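Local atomic coordinates of putative esterase (PDB entry 5VOL), a protein that acts as a ferulic acid esterase of carbohydrate esterase family 1, probably releasing ferulate from arabinoxylan, and binds calcium. Residues P45-L50 / Y262-F267; D68-L73 / G77-M82; L95-N98 / D102-G105; V174-P179 / I185-V190; R228-Y233 / C243-R248. All coordinates share one frame; numbering follows the deposited sequence.

The five contacts lie in one alpha/beta-hydrolase domain built round a mixed sheet. Interaction 1 spans most of the chain, packing helix 254-271 on strand 46-50, and the other four fall between its segments in sequence. Interaction 2, at the end of helix 66-76, touches it, centres about 10 Å apart. Interactions 3 and 4 adjoin each other (centres about 11 Å apart) on the opposite side of the chain's centre, where helix 182-192 meets loops and a hairpin. Interaction 5 joins helix 226-238 to strand 244-246, outermost on one side of the sheet within this chain; the centre of interaction 5 lies about 18 Å from that of interaction 1. Calcium and a neighbouring subunit join it there.

Interaction 1. Residues P45-L50 / Y262-F267; sequences PVLYLL and YQCLPF
C264 and L265, consecutive residues on helix 254-271, close on L47 of strand 46-50, so the last helix of this alpha/beta-hydrolase fold lies against an inner strand of its central sheet. C264 comes first along the helix and points toward the strand. C264 SG sits 4.3 Å from L47 CD2, and the same side chain also rests on A136 of the adjoining strand 133-138. L265 leaves its backbone at a slant to the strand, yet its CD2 branch bends in toward L47. L265 also touches V69 and M70 of helix 66-76, so it packs between that helix and the sheet. On the strand, L47 points from the sheet toward the helix, and with CG anti to the backbone N (chi1 172°) it presents CD2 to both residues. No hydrogen bond crosses the interface: the strand spends its backbone bonds on its sheet neighbours, with L47 pairing to I83 and V85. The packing is wholly apolar and buried. The two leucine side chains cross at about a right angle and touch through one methyl each, L47 CD2 to L265 CD2 at 3.7 Å.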
# COMPACT_ATOMS: atom_id res chain seq x y z
N PRO C 45 -5.74 15.61 21.74
CA PRO C 45 -5.54 14.25 22.22
C PRO C 45 -4.05 13.95 22.38
O PRO C 45 -3.22 14.75 21.95
CB PRO C 45 -6.18 13.37 21.14
CG PRO C 45 -6.39 14.26 19.97
CD PRO C 45 -6.42 15.66 20.43
N VAL C 46 -3.72 12.84 23.02
CA VAL C 46 -2.33 12.48 23.22
C VAL C 46 -2.09 11.02 22.91
O VAL C 46 -2.92 10.15 23.20
CB VAL C 46 -1.85 12.80 24.66
CG1 VAL C 46 -2.58 11.94 25.67
CG2 VAL C 46 -0.34 12.58 24.77
N LEU C 47 -0.95 10.77 22.28
CA LEU C 47 -0.44 9.42 22.08
C LEU C 47 0.88 9.27 22.85
O LEU C 47 1.85 10.00 22.59
CB LEU C 47 -0.21 9.13 20.59
CG LEU C 47 0.51 7.81 20.28
CD1 LEU C 47 -0.35 6.62 20.68
CD2 LEU C 47 0.88 7.72 18.78
N TYR C 48 0.93 8.32 23.78
CA TYR C 48 2.19 7.95 24.41
C TYR C 48 2.87 6.92 23.52
O TYR C 48 2.32 5.87 23.23
CB TYR C 48 1.96 7.43 25.84
CG TYR C 48 1.44 8.55 26.72
CD1 TYR C 48 2.32 9.43 27.33
CD2 TYR C 48 0.07 8.76 26.88
CE1 TYR C 48 1.86 10.49 28.10
CE2 TYR C 48 -0.40 9.81 27.64
CZ TYR C 48 0.50 10.67 28.26
OH TYR C 48 0.04 11.72 29.01
N LEU C 49 4.05 7.26 23.03
CA LEU C 49 4.74 6.40 22.08
C LEU C 49 6.08 5.92 22.66
O LEU C 49 7.04 6.69 22.73
CB LEU C 49 4.94 7.15 20.76
CG LEU C 49 5.59 6.42 19.57
CD1 LEU C 49 4.73 5.23 19.16
CD2 LEU C 49 5.71 7.39 18.42
N LEU C 50 6.14 4.65 23.01
CA LEU C 50 7.24 4.11 23.84
C LEU C 50 8.36 3.45 23.03
O LEU C 50 8.10 2.76 22.03
CB LEU C 50 6.66 3.11 24.85
CG LEU C 50 5.45 3.55 25.67
CD1 LEU C 50 5.05 2.47 26.68
CD2 LEU C 50 5.70 4.89 26.40
N TYR C 262 2.41 4.80 9.97
CA TYR C 262 1.43 5.13 8.94
C TYR C 262 0.13 4.36 9.14
O TYR C 262 -0.91 4.74 8.60
CB TYR C 262 2.02 4.87 7.54
CG TYR C 262 2.91 6.00 7.06
CD1 TYR C 262 2.36 7.09 6.40
CD2 TYR C 262 4.29 5.99 7.29
CE1 TYR C 262 3.14 8.13 5.96
CE2 TYR C 262 5.10 7.05 6.86
CZ TYR C 262 4.50 8.11 6.18
OH TYR C 262 5.25 9.17 5.73
N GLN C 263 0.16 3.29 9.92
CA GLN C 263 -1.07 2.61 10.31
C GLN C 263 -1.54 3.06 11.70
O GLN C 263 -2.74 3.23 11.97
CB GLN C 263 -0.88 1.10 10.28
CG GLN C 263 -0.81 0.57 8.86
CD GLN C 263 0.06 -0.67 8.70
OE1 GLN C 263 0.52 -0.97 7.60
NE2 GLN C 263 0.29 -1.40 9.81
N CYS C 264 -0.57 3.27 12.59
CA CYS C 264 -0.85 3.62 13.98
C CYS C 264 -1.52 4.98 14.13
O CYS C 264 -2.51 5.11 14.83
CB CYS C 264 0.45 3.61 14.81
SG CYS C 264 0.23 4.08 16.54
N LEU C 265 -0.97 6.00 13.49
CA LEU C 265 -1.50 7.35 13.69
C LEU C 265 -2.93 7.52 13.16
O LEU C 265 -3.79 8.09 13.85
CB LEU C 265 -0.55 8.37 13.06
CG LEU C 265 0.81 8.38 13.79
CD1 LEU C 265 1.80 9.28 13.06
CD2 LEU C 265 0.64 8.82 15.27
N PRO C 266 -3.22 6.99 11.95
CA PRO C 266 -4.64 7.04 11.54
C PRO C 266 -5.55 6.18 12.41
O PRO C 266 -6.71 6.54 12.62
CB PRO C 266 -4.61 6.50 10.09
CG PRO C 266 -3.22 6.85 9.59
CD PRO C 266 -2.32 6.65 10.84
N PHE C 267 -5.04 5.06 12.91
CA PHE C 267 -5.80 4.17 13.78
C PHE C 267 -6.26 4.86 15.06
O PHE C 267 -7.45 4.86 15.36
CB PHE C 267 -4.97 2.93 14.12
CG PHE C 267 -5.51 2.12 15.27
CD1 PHE C 267 -6.68 1.37 15.13
CD2 PHE C 267 -4.82 2.06 16.47
CE1 PHE C 267 -7.17 0.61 16.18
CE2 PHE C 267 -5.31 1.30 17.54
CZ PHE C 267 -6.49 0.57 17.39

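Interaction 2. Residues D68-L73 / G77-M82; sequences DVMDRL and GEACEM
L73 O receives the backbone N-H of A79 at 3.0 Å (L73 O to A79 N) in a nearly linear bond (176°). The motif is a glycine C-cap: at the C-terminal end of helix 66-76, G77 is the first residue to leave helical geometry, with a positive phi of 82°, and the chain turns across the end of the helix toward strand 83-87.

The turn brings A79 beside L73 in the last turn. A79 CB meets L73 CB at 3.6 Å, a close side-chain contact. On one flank of this pair, the aliphatic part and carboxylate of E78 run obliquely past L73, with E78 OE2 3.8 Å from L73 CD2; the polar end is held by S76 OG, and R270 of the third subunit, another copy of the protein, packs on the same glutamate. On the other flank lies M70, whose chain bends at both chi2 and chi3 and so curls its thioether toward the loop. M70 SD is 4.2 Å from A79 CB. The chain of M82 crosses that of M70 at about a right angle, which sets M82 CE 4.1 Å from M70 SD. From helix 254-271, T269 touches M82, and its OG1 takes a hydrogen bond from C80 N. The terminal methyl of M70 is wedged in the loop, its CE 3.9 Å from M82 CG and 3.5 Å from C80 O.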
# COMPACT_ATOMS: atom_id res chain seq x y z
N ASP C 68 7.86 14.21 10.60
CA ASP C 68 7.62 14.18 9.16
C ASP C 68 6.39 13.36 8.81
O ASP C 68 5.66 13.72 7.88
CB ASP C 68 8.85 13.63 8.42
CG ASP C 68 10.04 14.54 8.54
OD1 ASP C 68 9.82 15.74 8.78
OD2 ASP C 68 11.19 14.06 8.40
N VAL C 69 6.18 12.25 9.51
CA VAL C 69 5.00 11.43 9.27
C VAL C 69 3.74 12.19 9.69
O VAL C 69 2.75 12.21 8.95
CB VAL C 69 5.08 10.08 10.00
CG1 VAL C 69 3.79 9.29 9.80
CG2 VAL C 69 6.28 9.27 9.51
N MET C 70 3.76 12.82 10.87
CA MET C 70 2.62 13.62 11.30
C MET C 70 2.32 14.78 10.34
O MET C 70 1.15 15.05 10.04
CB MET C 70 2.82 14.16 12.72
CG MET C 70 2.44 13.18 13.82
SD MET C 70 0.66 12.84 13.88
CE MET C 70 0.04 14.39 14.53
N ASP C 71 3.35 15.48 9.88
CA ASP C 71 3.13 16.60 8.97
C ASP C 71 2.41 16.15 7.69
O ASP C 71 1.51 16.84 7.21
CB ASP C 71 4.45 17.28 8.62
CG ASP C 71 5.01 18.11 9.78
OD1 ASP C 71 4.27 18.39 10.74
OD2 ASP C 71 6.21 18.46 9.70
N ARG C 72 2.80 14.99 7.17
CA ARG C 72 2.10 14.36 6.05
C ARG C 72 0.65 13.99 6.41
O ARG C 72 -0.30 14.39 5.72
CB ARG C 72 2.88 13.10 5.59
CG ARG C 72 2.13 12.24 4.57
CD ARG C 72 2.30 12.79 3.15
NE ARG C 72 3.59 12.45 2.54
CZ ARG C 72 4.61 13.30 2.39
NH1 ARG C 72 5.73 12.89 1.82
NH2 ARG C 72 4.50 14.55 2.80
N LEU C 73 0.46 13.24 7.49
CA LEU C 73 -0.86 12.70 7.78
C LEU C 73 -1.83 13.77 8.32
O LEU C 73 -3.04 13.68 8.13
CB LEU C 73 -0.75 11.52 8.76
CG LEU C 73 0.01 10.33 8.15
CD1 LEU C 73 0.10 9.14 9.09
CD2 LEU C 73 -0.61 9.89 6.81
N GLY C 77 -5.44 14.87 6.44
CA GLY C 77 -6.58 14.58 7.29
C GLY C 77 -6.62 13.15 7.82
O GLY C 77 -7.52 12.79 8.56
N GLU C 78 -5.65 12.32 7.44
CA GLU C 78 -5.64 10.95 7.93
C GLU C 78 -5.30 10.86 9.43
O GLU C 78 -5.74 9.94 10.12
CB GLU C 78 -4.65 10.11 7.12
CG GLU C 78 -5.08 9.89 5.68
CD GLU C 78 -3.99 9.22 4.89
OE1 GLU C 78 -3.78 8.01 5.09
OE2 GLU C 78 -3.32 9.93 4.11
N ALA C 79 -4.50 11.81 9.92
CA ALA C 79 -4.29 11.90 11.37
C ALA C 79 -4.77 13.25 11.85
O ALA C 79 -4.63 14.24 11.14
CB ALA C 79 -2.80 11.70 11.71
N CYS C 80 -5.34 13.30 13.05
CA CYS C 80 -5.66 14.59 13.66
C CYS C 80 -4.42 15.14 14.37
O CYS C 80 -3.48 14.40 14.67
CB CYS C 80 -6.82 14.46 14.65
SG CYS C 80 -6.39 13.51 16.14
N GLU C 81 -4.39 16.44 14.63
CA GLU C 81 -3.32 16.98 15.44
C GLU C 81 -3.40 16.35 16.83
O GLU C 81 -4.47 16.18 17.39
CB GLU C 81 -3.39 18.49 15.52
CG GLU C 81 -3.09 19.21 14.22
CD GLU C 81 -2.93 20.69 14.45
OE1 GLU C 81 -3.75 21.25 15.20
OE2 GLU C 81 -1.98 21.29 13.92
N MET C 82 -2.25 15.97 17.37
CA MET C 82 -2.20 15.33 18.67
C MET C 82 -0.83 15.55 19.29
O MET C 82 0.15 15.73 18.57
CB MET C 82 -2.50 13.83 18.57
CG MET C 82 -1.36 12.98 17.94
SD MET C 82 -1.81 11.24 17.68
CE MET C 82 -2.53 11.32 16.02

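Interaction 3. Residues L95-N98 / D102-G105; sequences LEWN and DMPG
W97 directs the benzo half of its indole at the bend formed by M103, P104 and G105. The packed side of the contact lies toward M103. This side chain and that of W97 slide past each other in opposite directions, and the methionine methyl, swung over by a bend at chi3 (-66°), comes to 4.1 Å between M103 CE and W97 CE3. The same methyl fits 3.7 Å from the carbonyl oxygen of N98, the residue after W97 (M103 CE to N98 O), so it fills the angle between the indole and the loop backbone. N98 points away from M103, and its amide is bonded to W54 and G91. OD1 accepts from W54 N, while ND2 donates both to G91 O and to E96 O, fixing the backbone from which W97 projects.

On the other side, P104 O makes a single close oblique approach to W97 CH2 (3.5 Å), beyond which the contact is solvent-facing. No direct polar bond joins the segments; a water donates to G105 O at 2.8 Å and accepts a weak bond from W97 NE1. Elsewhere the indole stacks with W106 and makes a cation-pi contact with K182. The backbone angles of P104 and G105 are those of a type II beta turn, glycine in its third position, connecting the short antiparallel strands 102-103 and 106-107 of a beta hairpin that the loop tryptophan packs against.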
# COMPACT_ATOMS: atom_id res chain seq x y z
N LEU C 95 23.95 -0.64 32.50
CA LEU C 95 24.17 0.55 33.32
C LEU C 95 22.87 1.18 33.79
O LEU C 95 22.80 1.68 34.91
CB LEU C 95 24.97 1.60 32.54
CG LEU C 95 26.30 1.24 31.88
CD1 LEU C 95 26.95 2.50 31.32
CD2 LEU C 95 27.22 0.57 32.86
N GLU C 96 21.86 1.17 32.92
CA GLU C 96 20.63 1.94 33.11
C GLU C 96 19.39 1.06 33.27
O GLU C 96 19.30 -0.02 32.68
CB GLU C 96 20.41 2.90 31.93
CG GLU C 96 21.58 3.81 31.63
CD GLU C 96 21.92 4.74 32.79
OE1 GLU C 96 21.04 5.00 33.64
OE2 GLU C 96 23.07 5.20 32.86
N TRP C 97 18.43 1.54 34.04
CA TRP C 97 17.15 0.85 34.17
C TRP C 97 16.36 0.86 32.86
O TRP C 97 16.06 1.92 32.32
CB TRP C 97 16.32 1.50 35.25
CG TRP C 97 16.79 1.23 36.65
CD1 TRP C 97 17.49 2.07 37.46
CD2 TRP C 97 16.56 0.04 37.41
NE1 TRP C 97 17.72 1.47 38.68
CE2 TRP C 97 17.15 0.23 38.67
CE3 TRP C 97 15.91 -1.17 37.14
CZ2 TRP C 97 17.11 -0.74 39.67
CZ3 TRP C 97 15.87 -2.13 38.13
CH2 TRP C 97 16.47 -1.91 39.38
N ASN C 98 16.01 -0.33 32.38
CA ASN C 98 15.10 -0.49 31.24
C ASN C 98 13.76 -1.04 31.70
O ASN C 98 13.71 -1.97 32.51
CB ASN C 98 15.71 -1.44 30.20
CG ASN C 98 16.70 -0.74 29.29
OD1 ASN C 98 16.44 -0.56 28.10
ND2 ASN C 98 17.85 -0.37 29.84
N ASP C 102 6.50 -1.30 37.54
CA ASP C 102 7.13 -1.11 38.85
C ASP C 102 8.03 -2.29 39.19
O ASP C 102 7.59 -3.44 39.25
CB ASP C 102 6.07 -0.91 39.92
CG ASP C 102 5.67 0.53 40.05
OD1 ASP C 102 6.16 1.36 39.24
OD2 ASP C 102 4.88 0.86 40.97
N MET C 103 9.31 -1.97 39.39
CA MET C 103 10.31 -2.96 39.77
C MET C 103 10.97 -2.55 41.10
O MET C 103 10.93 -1.39 41.49
CB MET C 103 11.35 -3.10 38.66
CG MET C 103 10.75 -3.57 37.31
SD MET C 103 11.89 -3.45 35.92
CE MET C 103 12.09 -1.68 35.82
N PRO C 104 11.59 -3.52 41.79
CA PRO C 104 12.27 -3.20 43.07
C PRO C 104 13.39 -2.17 42.88
O PRO C 104 14.36 -2.45 42.17
CB PRO C 104 12.84 -4.56 43.51
CG PRO C 104 12.88 -5.38 42.28
CD PRO C 104 11.69 -4.94 41.45
N GLY C 105 13.23 -0.99 43.48
CA GLY C 105 14.21 0.07 43.31
C GLY C 105 13.97 1.04 42.15
O GLY C 105 14.75 1.98 41.95
O HOH W 1 17.38 2.76 41.72

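Interaction 4. Residues V174-P179 / I185-V190; sequences VPADDP and ILTRSV. With IPA (isopropyl alcohol), chain R.
R188 NH1 donates to the carbonyl oxygen of P179, the one direct hydrogen bond between the two segments. It is nearly straight and of ordinary length, 3.0 Å from R188 NH1 to P179 O with an N-H...O angle of 169°. The donor lies in the carbonyl plane on a lone pair, and the oxygen in turn lies close to the guanidinium plane, at its edge. The same oxygen is 4.0 Å from I185 CG1, so a polar and an apolar group of neighbouring helical turns share it. Further back along the loop A176 points its methyl at the helix and reaches 3.9 Å from its CB to T187 OG1.

In the next shell, the arginine gets there by bending at chi3 (-59°), which folds the guanidinium back along the helix. One of its faces lies above I185 CA, toward the rim of the group. T187 OG1 is committed to the helix itself through I183 O, while an isopropanol molecule, probably from the crystallisation liquor, gives it a weak bond of 3.3 Å from its O2. D178 OD1 takes the backbone N of N180 and its carbonyl takes S181 OG, bonds consistent with steadying the turn into the helix. V174 and P175 are poorly ordered.

The contact is thus a surface one, in which the loop leading from strand 158-162 passes alongside the helix that follows it, 182-192, which returns past A176 and P179. A176 also rests on I183 and A184, V174 meets M53, and I185 and S189 carry the helix against M103 of strand 102-103.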
# COMPACT_ATOMS: atom_id res chain seq x y z
N VAL C 174 17.77 -12.04 26.24
CA VAL C 174 19.07 -11.64 26.78
C VAL C 174 19.36 -12.37 28.09
O VAL C 174 18.53 -12.35 29.02
CB VAL C 174 19.15 -10.11 27.03
CG1 VAL C 174 20.48 -9.73 27.68
CG2 VAL C 174 18.96 -9.35 25.73
N PRO C 175 20.52 -13.05 28.17
CA PRO C 175 20.95 -13.77 29.38
C PRO C 175 20.92 -12.89 30.63
O PRO C 175 21.43 -11.77 30.61
CB PRO C 175 22.39 -14.21 29.04
CG PRO C 175 22.78 -13.44 27.80
CD PRO C 175 21.49 -13.18 27.07
N ALA C 176 20.31 -13.39 31.69
CA ALA C 176 20.15 -12.62 32.92
C ALA C 176 20.25 -13.51 34.15
O ALA C 176 19.29 -13.65 34.90
CB ALA C 176 18.81 -11.89 32.91
N ASP C 177 21.42 -14.11 34.34
CA ASP C 177 21.62 -15.05 35.44
C ASP C 177 21.93 -14.36 36.79
O ASP C 177 21.75 -14.98 37.84
CB ASP C 177 22.76 -16.02 35.09
CG ASP C 177 22.33 -17.08 34.09
OD1 ASP C 177 21.17 -17.54 34.17
OD2 ASP C 177 23.16 -17.46 33.23
N ASP C 178 22.39 -13.11 36.76
CA ASP C 178 22.65 -12.39 38.01
C ASP C 178 21.34 -11.77 38.52
O ASP C 178 20.90 -10.75 38.01
CB ASP C 178 23.71 -11.31 37.80
CG ASP C 178 24.03 -10.53 39.08
OD1 ASP C 178 23.31 -10.68 40.09
OD2 ASP C 178 25.01 -9.75 39.07
N PRO C 179 20.75 -12.35 39.58
CA PRO C 179 19.41 -11.97 40.05
C PRO C 179 19.30 -10.51 40.51
O PRO C 179 18.18 -9.97 40.57
CB PRO C 179 19.15 -12.91 41.22
CG PRO C 179 20.28 -13.91 41.22
CD PRO C 179 21.41 -13.31 40.47
N ILE C 185 16.16 -8.19 36.59
CA ILE C 185 14.99 -7.64 37.24
C ILE C 185 13.91 -7.35 36.17
O ILE C 185 12.73 -7.65 36.36
CB ILE C 185 15.34 -6.37 38.02
CG1 ILE C 185 16.33 -6.72 39.17
CG2 ILE C 185 14.11 -5.74 38.59
CD1 ILE C 185 16.85 -5.53 39.97
N LEU C 186 14.33 -6.78 35.05
CA LEU C 186 13.41 -6.52 33.93
C LEU C 186 12.80 -7.82 33.46
O LEU C 186 11.59 -7.91 33.24
CB LEU C 186 14.13 -5.82 32.79
CG LEU C 186 13.35 -5.75 31.46
CD1 LEU C 186 12.02 -5.03 31.68
CD2 LEU C 186 14.17 -5.10 30.36
N THR C 187 13.64 -8.84 33.31
CA THR C 187 13.19 -10.13 32.80
C THR C 187 12.08 -10.70 33.68
O THR C 187 11.02 -11.08 33.17
CB THR C 187 14.36 -11.11 32.70
OG1 THR C 187 15.28 -10.61 31.73
CG2 THR C 187 13.89 -12.48 32.25
N ARG C 188 12.29 -10.70 34.99
CA ARG C 188 11.26 -11.17 35.91
C ARG C 188 9.98 -10.34 35.80
O ARG C 188 8.88 -10.89 35.85
CB ARG C 188 11.75 -11.13 37.37
CG ARG C 188 12.90 -12.10 37.66
CD ARG C 188 13.06 -12.33 39.17
NE ARG C 188 13.31 -11.11 39.94
CZ ARG C 188 14.52 -10.60 40.17
NH1 ARG C 188 15.61 -11.20 39.68
NH2 ARG C 188 14.65 -9.50 40.89
N SER C 189 10.13 -9.03 35.68
CA SER C 189 8.99 -8.11 35.58
C SER C 189 8.13 -8.40 34.33
O SER C 189 6.91 -8.33 34.38
CB SER C 189 9.48 -6.66 35.54
OG SER C 189 8.40 -5.74 35.50
N VAL C 190 8.80 -8.73 33.23
CA VAL C 190 8.11 -9.02 31.98
C VAL C 190 7.33 -10.32 32.10
O VAL C 190 6.20 -10.43 31.65
CB VAL C 190 9.10 -9.09 30.81
CG1 VAL C 190 8.43 -9.67 29.54
CG2 VAL C 190 9.65 -7.71 30.54
C1 IPA R . 14.45 -9.96 26.25
C2 IPA R . 14.82 -9.63 27.71
C3 IPA R . 13.67 -8.95 28.46
O2 IPA R . 15.13 -10.82 28.40

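Interaction 5. Residues R228-Y233 / C243-R248; sequences RNIEFY and CQFRVR. With CA (calcium ion), chain B.
Y233 and F245 both hold CG anti to the backbone N (chi1 178° and -174°), which extends each side chain toward the other and lays each CB over the other's ring. F245 CB sits above the centre of the tyrosine ring, 3.5 Å from its centroid, and Y233 CB lies toward the rim of the phenylalanine face. These reciprocal CH-pi contacts carry the pair; the planes are near parallel (22°) but slid so far apart that the rings barely overlap. Around the tyrosine edge come C243 O, 3.4 Å from Y233 CE1, and C243 SG, 4.0 Å from Y233 CD1. I230 covers the far end of the phenylalanine, its CG1 3.8 Å from F245 CZ.

Q244, next in the strand, points away from the helix and binds calcium through OE1 at 2.4 Å. R246 NH1 and NH2 both donate to that same oxygen, which should hold the amide in place. Two waters share the metal, and D221, D222 and D249 of the fourth subunit help complete its site; the phenol of Y233 hydrogen-bonds to D221 O of that subunit.

Together these elements form the beta-alpha-beta crossover of strand 214-218, helix 226-238 and strand 244-246. V217 packs under F245, N229 and F232, while strand 244-246 pairs with strand 214-218 on one side and V247 makes backbone bonds to the fourth subunit.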
# COMPACT_ATOMS: atom_id res chain seq x y z
N ARG C 228 5.20 -14.99 20.07
CA ARG C 228 4.49 -14.49 21.24
C ARG C 228 3.33 -13.56 20.87
O ARG C 228 2.33 -13.49 21.57
CB ARG C 228 5.43 -13.75 22.19
CG ARG C 228 6.47 -14.64 22.85
CD ARG C 228 5.84 -15.82 23.56
NE ARG C 228 6.79 -16.47 24.46
CZ ARG C 228 6.77 -17.77 24.77
NH1 ARG C 228 5.83 -18.56 24.25
NH2 ARG C 228 7.68 -18.28 25.59
N ASN C 229 3.50 -12.80 19.79
CA ASN C 229 2.43 -11.89 19.36
C ASN C 229 1.27 -12.70 18.81
O ASN C 229 0.11 -12.34 18.97
CB ASN C 229 2.94 -10.88 18.33
CG ASN C 229 3.61 -9.70 18.98
OD1 ASN C 229 2.93 -8.80 19.47
ND2 ASN C 229 4.94 -9.72 19.04
N ILE C 230 1.60 -13.83 18.18
CA ILE C 230 0.60 -14.75 17.70
C ILE C 230 -0.20 -15.31 18.87
O ILE C 230 -1.43 -15.37 18.82
CB ILE C 230 1.24 -15.89 16.88
CG1 ILE C 230 1.65 -15.37 15.49
CG2 ILE C 230 0.27 -17.06 16.77
CD1 ILE C 230 2.45 -16.38 14.64
N GLU C 231 0.50 -15.71 19.93
CA GLU C 231 -0.19 -16.25 21.10
C GLU C 231 -1.10 -15.20 21.72
O GLU C 231 -2.20 -15.51 22.18
CB GLU C 231 0.81 -16.73 22.16
CG GLU C 231 1.68 -17.89 21.75
CD GLU C 231 2.75 -18.19 22.79
OE1 GLU C 231 2.48 -18.00 24.00
OE2 GLU C 231 3.87 -18.57 22.41
N PHE C 232 -0.63 -13.96 21.77
CA PHE C 232 -1.47 -12.90 22.29
C PHE C 232 -2.73 -12.74 21.43
O PHE C 232 -3.85 -12.66 21.95
CB PHE C 232 -0.70 -11.58 22.33
CG PHE C 232 -1.55 -10.40 22.71
CD1 PHE C 232 -1.74 -10.07 24.04
CD2 PHE C 232 -2.16 -9.63 21.73
CE1 PHE C 232 -2.52 -8.98 24.39
CE2 PHE C 232 -2.94 -8.54 22.08
CZ PHE C 232 -3.12 -8.22 23.40
N TYR C 233 -2.55 -12.70 20.12
CA TYR C 233 -3.70 -12.52 19.24
C TYR C 233 -4.67 -13.69 19.37
O TYR C 233 -5.88 -13.49 19.53
CB TYR C 233 -3.27 -12.36 17.77
CG TYR C 233 -4.49 -12.21 16.87
CD1 TYR C 233 -5.39 -11.17 17.07
CD2 TYR C 233 -4.75 -13.14 15.87
CE1 TYR C 233 -6.52 -11.04 16.28
CE2 TYR C 233 -5.88 -13.02 15.07
CZ TYR C 233 -6.76 -11.97 15.29
OH TYR C 233 -7.88 -11.85 14.50
N CYS C 243 -9.68 -7.43 18.02
CA CYS C 243 -8.27 -7.07 17.88
C CYS C 243 -7.86 -7.17 16.41
O CYS C 243 -8.17 -8.17 15.76
CB CYS C 243 -7.42 -8.01 18.75
SG CYS C 243 -5.66 -7.59 18.86
N GLN C 244 -7.19 -6.16 15.87
CA GLN C 244 -6.60 -6.28 14.54
C GLN C 244 -5.21 -6.92 14.66
O GLN C 244 -4.47 -6.60 15.59
CB GLN C 244 -6.48 -4.93 13.84
CG GLN C 244 -7.80 -4.21 13.60
CD GLN C 244 -8.76 -5.02 12.74
OE1 GLN C 244 -8.35 -5.66 11.77
NE2 GLN C 244 -10.04 -5.01 13.09
N PHE C 245 -4.87 -7.79 13.72
CA PHE C 245 -3.55 -8.42 13.70
C PHE C 245 -2.98 -8.28 12.28
O PHE C 245 -3.66 -8.62 11.32
CB PHE C 245 -3.66 -9.90 14.11
CG PHE C 245 -2.32 -10.61 14.27
CD1 PHE C 245 -1.25 -10.00 14.89
CD2 PHE C 245 -2.16 -11.91 13.79
CE1 PHE C 245 -0.02 -10.66 15.03
CE2 PHE C 245 -0.94 -12.58 13.94
CZ PHE C 245 0.13 -11.96 14.55
N ARG C 246 -1.77 -7.74 12.16
CA ARG C 246 -1.08 -7.71 10.88
C ARG C 246 0.29 -8.33 11.00
O ARG C 246 1.03 -8.02 11.92
CB ARG C 246 -0.92 -6.28 10.34
CG ARG C 246 -2.23 -5.46 10.32
CD ARG C 246 -3.18 -5.85 9.18
NE ARG C 246 -4.36 -5.00 9.26
CZ ARG C 246 -5.46 -5.32 9.94
NH1 ARG C 246 -5.55 -6.49 10.55
NH2 ARG C 246 -6.48 -4.46 10.00
N VAL C 247 0.63 -9.19 10.05
CA VAL C 247 1.99 -9.68 9.94
C VAL C 247 2.46 -9.19 8.58
O VAL C 247 1.98 -9.67 7.56
CB VAL C 247 2.07 -11.21 10.04
CG1 VAL C 247 3.52 -11.70 9.82
CG2 VAL C 247 1.50 -11.69 11.39
N ARG C 248 3.34 -8.19 8.59
CA ARG C 248 3.88 -7.64 7.36
C ARG C 248 5.28 -8.18 7.12
O ARG C 248 5.85 -8.83 7.99
CB ARG C 248 3.89 -6.12 7.42
CG ARG C 248 2.49 -5.55 7.70
CD ARG C 248 2.50 -4.03 7.72
NE ARG C 248 3.09 -3.47 8.93
CZ ARG C 248 4.20 -2.74 8.97
NH1 ARG C 248 4.89 -2.50 7.87
NH2 ARG C 248 4.62 -2.24 10.13
CA CA B . -9.22 -7.78 10.95
O HOH W 2 -10.39 -10.74 15.62
O HOH W 3 -9.70 -8.47 13.39
O HOH W 4 -11.52 -6.81 10.91